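Local coordinates for protein thioredoxin reductase (PDB 4NTD) that is a flavoenzyme of the thioredoxin reductase family that binds FAD and forms disulfide bonds in natural products, among them probably holomycin, at residues 137-146 with 255-266. Residues are numbered along the deposited sequence; the frame is centred on the assembly and turned at random.
With FAD (flavin-adenine dinucleotide), chain C.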
ATOM      1  N   VAL A 137       1.013  -8.062 -13.488  1.00 15.29           N
ATOM      2  CA  VAL A 137       2.447  -7.911 -13.734  1.00 15.74           C
ATOM      3  C   VAL A 137       3.074  -7.202 -12.535  1.00 15.49           C
ATOM      4  O   VAL A 137       2.739  -6.054 -12.237  1.00 15.59           O
ATOM      5  CB  VAL A 137       2.722  -7.127 -15.035  1.00 16.35           C
ATOM      6  CG1 VAL A 137       4.220  -6.960 -15.263  1.00 17.65           C
ATOM      7  CG2 VAL A 137       2.078  -7.832 -16.222  1.00 17.48           C
ATOM      8  N   ALA A 138       3.965  -7.907 -11.842  1.00 15.02           N
ATOM      9  CA  ALA A 138       4.631  -7.386 -10.647  1.00 14.86           C
ATOM     10  C   ALA A 138       6.118  -7.721 -10.724  1.00 14.59           C
ATOM     11  O   ALA A 138       6.690  -8.329  -9.820  1.00 14.72           O
ATOM     12  CB  ALA A 138       4.001  -7.979  -9.397  1.00 15.33           C
ATOM     13  N   THR A 139       6.733  -7.287 -11.820  1.00 14.54           N
ATOM     14  CA  THR A 139       8.076  -7.715 -12.215  1.00 14.75           C
ATOM     15  C   THR A 139       9.215  -6.808 -11.727  1.00 15.09           C
ATOM     16  O   THR A 139      10.385  -7.059 -12.032  1.00 15.50           O
ATOM     17  CB  THR A 139       8.144  -7.800 -13.748  1.00 15.89           C
ATOM     18  OG1 THR A 139       7.554  -6.619 -14.304  1.00 15.88           O
ATOM     19  CG2 THR A 139       7.385  -9.019 -14.247  1.00 16.16           C
ATOM     20  N   GLY A 140       8.878  -5.757 -10.985  1.00 14.86           N
ATOM     21  CA  GLY A 140       9.881  -4.886 -10.382  1.00 14.41           C
ATOM     22  C   GLY A 140      10.626  -3.995 -11.360  1.00 14.64           C
ATOM     23  O   GLY A 140      10.176  -3.771 -12.487  1.00 15.19           O
ATOM     24  N   LEU A 141      11.766  -3.477 -10.908  1.00 15.49           N
ATOM     25  CA  LEU A 141      12.648  -2.666 -11.746  1.00 16.44           C
ATOM     26  C   LEU A 141      14.102  -3.072 -11.543  1.00 17.27           C
ATOM     27  O   LEU A 141      14.448  -3.677 -10.525  1.00 17.37           O
ATOM     28  CB  LEU A 141      12.456  -1.168 -11.460  1.00 16.78           C
ATOM     29  CG  LEU A 141      12.901  -0.579 -10.111  1.00 16.71           C
ATOM     30  CD1 LEU A 141      14.404  -0.329 -10.042  1.00 16.77           C
ATOM     31  CD2 LEU A 141      12.156   0.721  -9.841  1.00 16.65           C
ATOM     32  N   ARG A 142      14.931  -2.731 -12.531  1.00 18.52           N
ATOM     33  CA  ARG A 142      16.370  -2.996 -12.515  0.50 19.19           C
ATOM     34  C   ARG A 142      17.135  -1.718 -12.193  1.00 19.28           C
ATOM     35  O   ARG A 142      16.877  -0.677 -12.800  1.00 20.25           O
ATOM     36  CB  ARG A 142      16.834  -3.506 -13.886  0.50 21.13           C
ATOM     37  CG  ARG A 142      16.196  -4.815 -14.316  0.50 24.55           C
ATOM     38  CD  ARG A 142      16.845  -5.388 -15.568  0.50 29.09           C
ATOM     39  NE  ARG A 142      16.499  -6.795 -15.732  0.50 32.13           N
ATOM     40  CZ  ARG A 142      15.794  -7.292 -16.742  0.50 35.90           C
ATOM     41  NH1 ARG A 142      15.354  -6.497 -17.706  0.50 42.10           N
ATOM     42  NH2 ARG A 142      15.534  -8.592 -16.786  0.50 36.09           N
ATOM     43  N   ASP A 143      18.073  -1.800 -11.249  1.00 19.37           N
ATOM     44  CA  ASP A 143      18.972  -0.688 -10.940  1.00 19.33           C
ATOM     45  C   ASP A 143      20.208  -0.799 -11.821  1.00 20.21           C
ATOM     46  O   ASP A 143      20.996  -1.733 -11.669  1.00 22.33           O
ATOM     47  CB  ASP A 143      19.408  -0.723  -9.474  1.00 19.33           C
ATOM     48  CG  ASP A 143      18.257  -0.513  -8.517  1.00 19.00           C
ATOM     49  OD1 ASP A 143      17.786  -1.506  -7.922  1.00 19.87           O
ATOM     50  OD2 ASP A 143      17.820   0.645  -8.359  1.00 18.88           O
ATOM     51  N   GLU A 144      20.372   0.138 -12.749  1.00 19.98           N
ATOM     52  CA  GLU A 144      21.578   0.183 -13.571  1.00 20.67           C
ATOM     53  C   GLU A 144      22.602   1.071 -12.879  1.00 20.97           C
ATOM     54  O   GLU A 144      22.402   2.281 -12.748  1.00 22.15           O
ATOM     55  CB  GLU A 144      21.262   0.689 -14.975  1.00 24.36           C
ATOM     56  CG  GLU A 144      20.321  -0.227 -15.741  1.00 29.64           C
ATOM     57  CD  GLU A 144      20.110   0.200 -17.183  1.00 35.76           C
ATOM     58  OE1 GLU A 144      20.682   1.225 -17.607  1.00 37.66           O
ATOM     59  OE2 GLU A 144      19.365  -0.499 -17.901  1.00 39.38           O
ATOM     60  N   LEU A 145      23.690   0.454 -12.428  1.00 21.62           N
ATOM     61  CA  LEU A 145      24.686   1.121 -11.594  1.00 21.43           C
ATOM     62  C   LEU A 145      25.829   1.675 -12.438  1.00 22.29           C
ATOM     63  O   LEU A 145      26.088   1.176 -13.537  1.00 22.84           O
ATOM     64  CB  LEU A 145      25.239   0.141 -10.557  1.00 21.97           C
ATOM     65  CG  LEU A 145      24.213  -0.532  -9.640  1.00 23.94           C
ATOM     66  CD1 LEU A 145      24.896  -1.561  -8.752  1.00 26.79           C
ATOM     67  CD2 LEU A 145      23.478   0.500  -8.798  1.00 25.44           C
ATOM     68  N   PRO A 146      26.520   2.708 -11.926  1.00 23.31           N
ATOM     69  CA  PRO A 146      27.655   3.264 -12.666  1.00 23.89           C
ATOM     70  C   PRO A 146      28.819   2.281 -12.755  1.00 25.36           C
ATOM     71  O   PRO A 146      29.102   1.565 -11.793  1.00 24.27           O
ATOM     72  CB  PRO A 146      28.044   4.510 -11.857  1.00 26.99           C
ATOM     73  CG  PRO A 146      27.453   4.318 -10.507  1.00 25.94           C
ATOM     74  CD  PRO A 146      26.254   3.436 -10.670  1.00 24.51           C
ATOM     75  N   VAL A 255      24.422   6.263  -4.501  1.00 18.72           N
ATOM     76  CA  VAL A 255      24.227   6.624  -5.901  1.00 19.41           C
ATOM     77  C   VAL A 255      22.734   6.673  -6.199  1.00 18.40           C
ATOM     78  O   VAL A 255      21.931   6.101  -5.461  1.00 19.11           O
ATOM     79  CB  VAL A 255      24.904   5.619  -6.863  1.00 21.08           C
ATOM     80  CG1 VAL A 255      26.405   5.588  -6.630  1.00 23.19           C
ATOM     81  CG2 VAL A 255      24.316   4.219  -6.714  1.00 20.98           C
ATOM     82  N   VAL A 256      22.372   7.375  -7.267  1.00 18.80           N
ATOM     83  CA  VAL A 256      21.035   7.280  -7.836  1.00 18.82           C
ATOM     84  C   VAL A 256      21.167   6.465  -9.119  1.00 18.95           C
ATOM     85  O   VAL A 256      21.625   6.983 -10.139  1.00 19.93           O
ATOM     86  CB  VAL A 256      20.430   8.665  -8.145  1.00 21.98           C
ATOM     87  CG1 VAL A 256      19.031   8.514  -8.727  1.00 22.91           C
ATOM     88  CG2 VAL A 256      20.387   9.519  -6.886  1.00 22.79           C
ATOM     89  N   PRO A 257      20.796   5.172  -9.072  1.00 19.05           N
ATOM     90  CA  PRO A 257      20.889   4.369 -10.290  1.00 19.62           C
ATOM     91  C   PRO A 257      19.914   4.831 -11.363  1.00 19.46           C
ATOM     92  O   PRO A 257      18.959   5.550 -11.057  1.00 20.91           O
ATOM     93  CB  PRO A 257      20.491   2.959  -9.820  1.00 19.98           C
ATOM     94  CG  PRO A 257      20.572   2.980  -8.333  1.00 20.20           C
ATOM     95  CD  PRO A 257      20.281   4.390  -7.934  1.00 19.71           C
ATOM     96  N   ARG A 258      20.167   4.445 -12.612  1.00 20.53           N
ATOM     97  CA  ARG A 258      19.147   4.557 -13.649  0.50 21.59           C
ATOM     98  C   ARG A 258      18.180   3.410 -13.397  1.00 21.84           C
ATOM     99  O   ARG A 258      18.543   2.239 -13.528  1.00 21.45           O
ATOM    100  CB  ARG A 258      19.730   4.475 -15.066  0.50 24.40           C
ATOM    101  CG  ARG A 258      18.659   4.495 -16.154  0.50 25.87           C
ATOM    102  CD  ARG A 258      19.227   4.558 -17.565  0.50 32.25           C
ATOM    103  NE  ARG A 258      18.177   4.356 -18.562  0.50 37.83           N
ATOM    104  CZ  ARG A 258      18.102   3.305 -19.375  0.50 42.81           C
ATOM    105  NH1 ARG A 258      19.031   2.361 -19.329  0.50 40.93           N
ATOM    106  NH2 ARG A 258      17.106   3.205 -20.244  0.50 47.25           N
ATOM    107  N   MET A 259      16.957   3.747 -13.002  1.00 21.51           N
ATOM    108  CA  MET A 259      15.964   2.742 -12.629  1.00 20.88           C
ATOM    109  C   MET A 259      15.052   2.428 -13.799  1.00 22.06           C
ATOM    110  O   MET A 259      14.285   3.280 -14.247  1.00 27.46           O
ATOM    111  CB  MET A 259      15.152   3.211 -11.427  1.00 23.40           C
ATOM    112  CG  MET A 259      15.971   3.238 -10.154  1.00 24.70           C
ATOM    113  SD  MET A 259      15.115   4.079  -8.819  1.00 36.14           S
ATOM    114  CE  MET A 259      16.438   5.139  -8.262  1.00 38.18           C
ATOM    115  N   VAL A 260      15.144   1.191 -14.279  1.00 20.40           N
ATOM    116  CA  VAL A 260      14.448   0.767 -15.482  1.00 20.46           C
ATOM    117  C   VAL A 260      13.404  -0.289 -15.124  1.00 19.15           C
ATOM    118  O   VAL A 260      13.759  -1.406 -14.740  1.00 19.82           O
ATOM    119  CB  VAL A 260      15.439   0.204 -16.519  1.00 22.95           C
ATOM    120  CG1 VAL A 260      14.724  -0.121 -17.822  1.00 25.22           C
ATOM    121  CG2 VAL A 260      16.567   1.200 -16.765  1.00 25.47           C
ATOM    122  N   PRO A 261      12.109   0.059 -15.241  1.00 18.75           N
ATOM    123  CA  PRO A 261      11.068  -0.918 -14.917  1.00 19.08           C
ATOM    124  C   PRO A 261      11.063  -2.090 -15.890  1.00 18.01           C
ATOM    125  O   PRO A 261      11.325  -1.906 -17.081  1.00 19.59           O
ATOM    126  CB  PRO A 261       9.768  -0.116 -15.049  1.00 20.16           C
ATOM    127  CG  PRO A 261      10.101   1.028 -15.941  1.00 20.81           C
ATOM    128  CD  PRO A 261      11.544   1.346 -15.688  1.00 20.61           C
ATOM    129  N   ARG A 262      10.777  -3.286 -15.383  1.00 17.01           N
ATOM    130  CA  ARG A 262      10.666  -4.467 -16.233  1.00 17.90           C
ATOM    131  C   ARG A 262       9.263  -4.529 -16.834  1.00 18.55           C
ATOM    132  O   ARG A 262       8.478  -5.419 -16.509  1.00 18.77           O
ATOM    133  CB  ARG A 262      10.973  -5.735 -15.434  1.00 18.91           C
ATOM    134  CG  ARG A 262      12.386  -5.799 -14.878  1.00 20.67           C
ATOM    135  CD  ARG A 262      12.779  -7.241 -14.602  1.00 21.15           C
ATOM    136  NE  ARG A 262      14.056  -7.368 -13.905  1.00 22.97           N
ATOM    137  CZ  ARG A 262      14.225  -7.224 -12.590  1.00 23.36           C
ATOM    138  NH1 ARG A 262      13.201  -6.958 -11.787  1.00 22.47           N
ATOM    139  NH2 ARG A 262      15.436  -7.363 -12.067  1.00 24.80           N
ATOM    140  N   ASP A 263       8.964  -3.578 -17.718  1.00 18.36           N
ATOM    141  CA  ASP A 263       7.611  -3.408 -18.262  1.00 18.90           C
ATOM    142  C   ASP A 263       7.472  -3.835 -19.731  1.00 19.47           C
ATOM    143  O   ASP A 263       6.496  -3.478 -20.392  1.00 20.37           O
ATOM    144  CB  ASP A 263       7.139  -1.954 -18.070  1.00 20.24           C
ATOM    145  CG  ASP A 263       8.037  -0.933 -18.759  1.00 20.95           C
ATOM    146  OD1 ASP A 263       8.949  -1.327 -19.518  1.00 21.40           O
ATOM    147  OD2 ASP A 263       7.829   0.277 -18.533  1.00 22.08           O
ATOM    148  N   GLY A 264       8.432  -4.610 -20.232  1.00 20.23           N
ATOM    149  CA  GLY A 264       8.406  -5.070 -21.621  1.00 22.00           C
ATOM    150  C   GLY A 264       7.145  -5.835 -21.996  1.00 21.79           C
ATOM    151  O   GLY A 264       6.620  -5.670 -23.097  1.00 22.51           O
ATOM    152  N   LEU A 265       6.655  -6.670 -21.081  1.00 20.08           N
ATOM    153  CA  LEU A 265       5.435  -7.443 -21.326  1.00 20.15           C
ATOM    154  C   LEU A 265       4.209  -6.538 -21.423  1.00 20.27           C
ATOM    155  O   LEU A 265       3.283  -6.818 -22.184  1.00 21.57           O
ATOM    156  CB  LEU A 265       5.225  -8.497 -20.233  1.00 20.50           C
ATOM    157  CG  LEU A 265       6.298  -9.585 -20.132  1.00 21.66           C
ATOM    158  CD1 LEU A 265       6.141 -10.378 -18.843  1.00 21.46           C
ATOM    159  CD2 LEU A 265       6.258 -10.512 -21.341  1.00 22.47           C
ATOM    160  N   LEU A 266       4.211  -5.455 -20.648  1.00 18.90           N
ATOM    161  CA  LEU A 266       3.118  -4.483 -20.670  1.00 19.19           C
ATOM    162  C   LEU A 266       3.132  -3.674 -21.968  1.00 20.24           C
ATOM    163  O   LEU A 266       2.086  -3.462 -22.583  1.00 21.56           O
ATOM    164  CB  LEU A 266       3.203  -3.556 -19.453  1.00 19.08           C
ATOM    165  CG  LEU A 266       3.055  -4.260 -18.098  1.00 19.27           C
ATOM    166  CD1 LEU A 266       3.503  -3.358 -16.958  1.00 19.24           C
ATOM    167  CD2 LEU A 266       1.621  -4.726 -17.884  1.00 19.14           C
TER
HETATM  168  PA  FAD C 402      10.510  -7.172  -6.459  1.00 15.00           P
HETATM  169  O1A FAD C 402      10.540  -7.358  -4.965  1.00 15.51           O
HETATM  170  O2A FAD C 402      11.779  -6.753  -7.152  1.00 15.68           O
HETATM  171  O5B FAD C 402      10.009  -8.545  -7.117  1.00 14.28           O
HETATM  172  C5B FAD C 402       9.873  -8.661  -8.527  1.00 14.99           C
HETATM  173  C4B FAD C 402       9.960 -10.134  -8.889  1.00 15.94           C
HETATM  174  O4B FAD C 402       9.585 -10.310 -10.252  1.00 15.80           O
HETATM  175  C3B FAD C 402      11.375 -10.688  -8.744  1.00 16.12           C
HETATM  176  O3B FAD C 402      11.393 -11.794  -7.832  1.00 16.75           O
HETATM  177  C2B FAD C 402      11.772 -11.110 -10.149  1.00 17.19           C
HETATM  178  O2B FAD C 402      12.553 -12.309 -10.160  1.00 18.74           O
HETATM  179  C1B FAD C 402      10.426 -11.311 -10.825  1.00 16.35           C
HETATM  180  N9A FAD C 402      10.397 -11.171 -12.298  1.00 15.52           N
HETATM  181  C8A FAD C 402      10.808 -10.113 -13.019  1.00 16.31           C
HETATM  182  N7A FAD C 402      10.599 -10.328 -14.340  1.00 17.06           N
HETATM  183  C5A FAD C 402      10.038 -11.543 -14.471  1.00 16.00           C
HETATM  184  C6A FAD C 402       9.559 -12.385 -15.586  1.00 16.59           C
HETATM  185  N6A FAD C 402       9.656 -11.948 -16.861  1.00 18.15           N
HETATM  186  N1A FAD C 402       9.033 -13.597 -15.285  1.00 17.33           N
HETATM  187  C2A FAD C 402       8.935 -14.044 -14.015  1.00 17.00           C
HETATM  188  N3A FAD C 402       9.349 -13.323 -12.955  1.00 15.81           N
HETATM  189  C4A FAD C 402       9.897 -12.092 -13.118  1.00 15.81           C
HETATM  190  N1  FAD C 402      12.421  -1.450   0.546  1.00 14.43           N
HETATM  191  C2  FAD C 402      12.000  -1.447   1.831  1.00 15.08           C
HETATM  192  O2  FAD C 402      10.785  -1.258   2.048  1.00 15.49           O
HETATM  193  N3  FAD C 402      12.836  -1.636   2.869  1.00 15.23           N
HETATM  194  C4  FAD C 402      14.152  -1.850   2.694  1.00 14.87           C
HETATM  195  O4  FAD C 402      14.905  -2.017   3.675  1.00 15.70           O
HETATM  196  C4X FAD C 402      14.695  -1.881   1.315  1.00 14.41           C
HETATM  197  N5  FAD C 402      16.007  -2.088   1.039  1.00 15.28           N
HETATM  198  C5X FAD C 402      16.452  -2.090  -0.246  1.00 15.23           C
HETATM  199  C6  FAD C 402      17.803  -2.306  -0.500  1.00 16.61           C
HETATM  200  C7  FAD C 402      18.293  -2.318  -1.803  1.00 17.26           C
HETATM  201  C7M FAD C 402      19.762  -2.553  -2.055  1.00 19.32           C
HETATM  202  C8  FAD C 402      17.363  -2.100  -2.940  1.00 17.06           C
HETATM  203  C8M FAD C 402      17.874  -2.100  -4.358  1.00 17.99           C
HETATM  204  C9  FAD C 402      16.012  -1.884  -2.695  1.00 16.39           C
HETATM  205  C9A FAD C 402      15.515  -1.868  -1.389  1.00 15.47           C
HETATM  206  N10 FAD C 402      14.140  -1.653  -1.112  1.00 14.78           N
HETATM  207  C10 FAD C 402      13.717  -1.658   0.228  1.00 14.18           C
HETATM  208  C1' FAD C 402      13.131  -1.438  -2.158  1.00 14.35           C
HETATM  209  C2' FAD C 402      12.541  -2.790  -2.561  1.00 14.27           C
HETATM  210  O2' FAD C 402      13.506  -3.510  -3.342  1.00 15.90           O
HETATM  211  C3' FAD C 402      11.254  -2.632  -3.368  1.00 14.36           C
HETATM  212  O3' FAD C 402      10.317  -1.850  -2.617  1.00 15.21           O
HETATM  213  C4' FAD C 402      10.593  -3.967  -3.715  1.00 14.35           C
HETATM  214  O4' FAD C 402      11.542  -4.892  -4.257  1.00 16.05           O
HETATM  215  C5' FAD C 402       9.477  -3.789  -4.736  1.00 14.20           C
HETATM  216  O5' FAD C 402       8.665  -4.962  -4.736  1.00 13.88           O
HETATM  217  P   FAD C 402       8.074  -5.571  -6.099  1.00 14.54           P
HETATM  218  O1P FAD C 402       7.558  -4.447  -6.954  1.00 15.26           O
HETATM  219  O2P FAD C 402       7.172  -6.718  -5.715  1.00 14.88           O
HETATM  220  O3P FAD C 402       9.370  -6.116  -6.908  1.00 14.88           O
HETATM  221  O   HOH W   1      16.224  -5.466  -9.474  1.00 22.88           O
HETATM  222  O   HOH W   2      14.589  -3.292 -16.722  1.00 36.29           O
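R262 reaches across to T139, its NH1 giving the backbone O of T139 a 2.8 Å hydrogen bond that lies in the carbonyl plane, while T139 OG1 returns one of 2.7 Å to R262 O. The R262 chain runs extended from CG to NE (chi3 -173°), which carries NH1 that far. These bonds close one end of a two-stranded antiparallel ribbon, 141-144 with 258-261, the paired linkers between the FAD domain and the domain that corresponds to the NADPH domain of thioredoxin reductases. R262 N to G140 O carries the pairing beyond the strands, and R142 with V260 forms a hydrogen-bonded pair through R142 N to V260 O and V260 N to R142 O. Cutting R262 back to an alanine is likely to leave T139 O without this guanidinium donor and a gap beside the adenine, whose N7A sits 3.8 Å from R262 CD. On the same face as R142, in the conformer given, R258 NH1 forms a salt bridge with E144 OE1, and V260 CG2 lies over the centre of the R258 guanidinium. On the other face D143, salt-bridged to R65, packs along P257 and M259, and its OD1 lies 3.6 Å from the flavin methyl C8M. Beyond the ribbon, V137 CG2 meets L266 CD2 tip to tip at 3.6 Å.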